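Local structure of Ufm1-specific protease (Caenorhabditis elegans, 5EJJ) at residues R422-A427 against S451-E456. The protein is a thiol protease that cleaves the peptide bond at the C-terminal glycine of the ubiquitin-like modifier Ufm1, releasing it from target proteins. Numbering follows the deposited sequence.
Sequences REIQQA and SFVLNE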
loop_
_atom_site.group_PDB
_atom_site.type_symbol
_atom_site.label_atom_id
_atom_site.label_comp_id
_atom_site.label_asym_id
_atom_site.label_seq_id
_atom_site.Cartn_x
_atom_site.Cartn_y
_atom_site.Cartn_z
ATOM N N ARG A 422 -7.469 8.585 -28.206
ATOM C CA ARG A 422 -8.362 8.067 -29.243
ATOM C C ARG A 422 -9.510 7.288 -28.632
ATOM O O ARG A 422 -10.646 7.323 -29.125
ATOM C CB ARG A 422 -7.610 7.189 -30.250
ATOM C CG ARG A 422 -8.518 6.507 -31.287
ATOM C CD ARG A 422 -7.781 6.254 -32.597
ATOM N NE ARG A 422 -8.693 6.039 -33.720
ATOM C CZ ARG A 422 -9.295 7.014 -34.403
ATOM N NH1 ARG A 422 -9.102 8.289 -34.074
ATOM N NH2 ARG A 422 -10.102 6.713 -35.415
ATOM N N GLU A 423 -9.207 6.613 -27.531
ATOM C CA GLU A 423 -10.178 5.753 -26.884
ATOM C C GLU A 423 -11.189 6.557 -26.075
ATOM O O GLU A 423 -12.340 6.138 -25.902
ATOM C CB GLU A 423 -9.452 4.754 -25.995
ATOM C CG GLU A 423 -10.318 3.600 -25.561
ATOM C CD GLU A 423 -9.492 2.401 -25.198
ATOM O OE1 GLU A 423 -8.243 2.534 -25.177
ATOM O OE2 GLU A 423 -10.099 1.335 -24.949
ATOM N N ILE A 424 -10.739 7.705 -25.569
ATOM C CA ILE A 424 -11.606 8.634 -24.848
ATOM C C ILE A 424 -12.532 9.285 -25.859
ATOM O O ILE A 424 -13.757 9.285 -25.685
ATOM C CB ILE A 424 -10.799 9.743 -24.101
ATOM C CG1 ILE A 424 -9.786 9.125 -23.135
ATOM C CG2 ILE A 424 -11.731 10.679 -23.340
ATOM C CD1 ILE A 424 -8.806 10.117 -22.569
ATOM N N GLN A 425 -11.924 9.827 -26.917
ATOM C CA GLN A 425 -12.642 10.390 -28.061
ATOM C C GLN A 425 -13.816 9.508 -28.493
ATOM O O GLN A 425 -14.956 9.977 -28.573
ATOM C CB GLN A 425 -11.668 10.648 -29.211
ATOM C CG GLN A 425 -10.739 11.805 -28.901
ATOM C CD GLN A 425 -9.507 11.850 -29.772
ATOM O OE1 GLN A 425 -9.331 11.010 -30.655
ATOM N NE2 GLN A 425 -8.635 12.833 -29.527
ATOM N N GLN A 426 -13.536 8.223 -28.695
ATOM C CA GLN A 426 -14.530 7.228 -29.098
ATOM C C GLN A 426 -15.273 7.198 -27.738
ATOM O O GLN A 426 -14.840 6.494 -26.809
ATOM C CB GLN A 426 -13.852 5.859 -29.255
ATOM C CG GLN A 426 -13.428 5.525 -30.680
ATOM C CD GLN A 426 -14.613 5.458 -31.620
ATOM O OE1 GLN A 426 -15.665 4.891 -31.281
ATOM N NE2 GLN A 426 -14.465 6.057 -32.802
ATOM N N ALA A 427 -16.376 7.936 -27.611
ATOM C CA ALA A 427 -17.177 7.895 -26.385
ATOM C C ALA A 427 -17.937 9.232 -26.406
ATOM O O ALA A 427 -17.473 10.227 -26.981
ATOM C CB ALA A 427 -16.849 7.480 -24.958
ATOM N N SER A 451 -16.469 14.216 -17.314
ATOM C CA SER A 451 -17.468 13.631 -16.438
ATOM C C SER A 451 -18.277 12.559 -17.157
ATOM O O SER A 451 -18.799 11.631 -16.533
ATOM C CB SER A 451 -18.397 14.718 -15.906
ATOM O OG SER A 451 -19.582 14.153 -15.375
ATOM N N PHE A 452 -18.371 12.693 -18.475
ATOM C CA PHE A 452 -19.208 11.820 -19.292
ATOM C C PHE A 452 -18.495 10.517 -19.681
ATOM O O PHE A 452 -19.059 9.429 -19.515
ATOM C CB PHE A 452 -19.680 12.585 -20.536
ATOM C CG PHE A 452 -20.596 11.791 -21.436
ATOM C CD1 PHE A 452 -21.946 11.635 -21.117
ATOM C CD2 PHE A 452 -20.108 11.213 -22.611
ATOM C CE1 PHE A 452 -22.789 10.902 -21.948
ATOM C CE2 PHE A 452 -20.943 10.478 -23.446
ATOM C CZ PHE A 452 -22.285 10.322 -23.117
ATOM N N VAL A 453 -17.272 10.644 -20.208
ATOM C CA VAL A 453 -16.397 9.506 -20.516
ATOM C C VAL A 453 -16.247 8.585 -19.299
ATOM O O VAL A 453 -16.418 7.372 -19.382
ATOM C CB VAL A 453 -14.990 9.995 -20.937
ATOM C CG1 VAL A 453 -14.097 8.826 -21.302
ATOM C CG2 VAL A 453 -15.083 10.972 -22.087
ATOM N N LEU A 454 -15.920 9.196 -18.171
ATOM C CA LEU A 454 -15.952 8.566 -16.858
ATOM C C LEU A 454 -17.262 7.840 -16.532
ATOM O O LEU A 454 -17.259 6.856 -15.802
ATOM C CB LEU A 454 -15.745 9.653 -15.801
ATOM C CG LEU A 454 -14.702 9.474 -14.710
ATOM C CD1 LEU A 454 -13.491 8.732 -15.255
ATOM C CD2 LEU A 454 -14.326 10.859 -14.221
ATOM N N ASN A 455 -18.388 8.339 -17.037
ATOM C CA ASN A 455 -19.683 7.740 -16.699
ATOM C C ASN A 455 -20.037 6.493 -17.512
ATOM O O ASN A 455 -20.864 5.680 -17.086
ATOM C CB ASN A 455 -20.820 8.759 -16.801
ATOM C CG ASN A 455 -22.145 8.223 -16.246
ATOM O OD1 ASN A 455 -22.166 7.345 -15.376
ATOM N ND2 ASN A 455 -23.256 8.758 -16.748
ATOM N N GLU A 456 -19.420 6.330 -18.678
ATOM C CA GLU A 456 -19.733 5.156 -19.474
ATOM C C GLU A 456 -18.533 4.278 -19.793
ATOM O O GLU A 456 -18.692 3.209 -20.372
ATOM C CB GLU A 456 -20.521 5.517 -20.736
ATOM C CG GLU A 456 -19.741 6.276 -21.779
ATOM C CD GLU A 456 -20.638 6.738 -22.907
ATOM O OE1 GLU A 456 -21.875 6.635 -22.735
ATOM O OE2 GLU A 456 -20.111 7.197 -23.952
#
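I424 meets V453 where the chain runs out of the short helix 421-425 alongside helix 447-457, the backbones coming nearest between A427 CA and V453 CA, 6.1 Å apart. Q426 N still bonds to R422 O, but Q426 itself has already left helical geometry. The buried part of the contact is purely apolar: I424 CG2 lies 3.6 Å from V453 CG2 and equally close to V453 CG1, and the two side chains cross at about a right angle. The CB bond of V453 is directed at the other segment, and chi1 (-178°) sets CG1 anti to the backbone N and CG2 anti to the carbonyl carbon, a fork whose two arms I424 CG2 meets together. Branched aliphatic residues suit this place, being compact and without polar groups to satisfy. A427, the last modelled residue before a gap at 428-439 and so probably not well defined, has a methyl small enough to fit loosely beside the carboxylate of E456, A427 CB lying 3.4 Å from E456 OE2. E456 is exposed, and its charge can stay in water. F452, also exposed, offers A427 C just a ring edge, near the ring plane. No hydrogen bond crosses between the segments. Within the C78 peptidase region, I424 and V453 both pack on F401 of helix 396-409, the helix that starts at the inferred catalytic C396, while on helix 447-457 S451 and L454 touch C462 of strand 462-467.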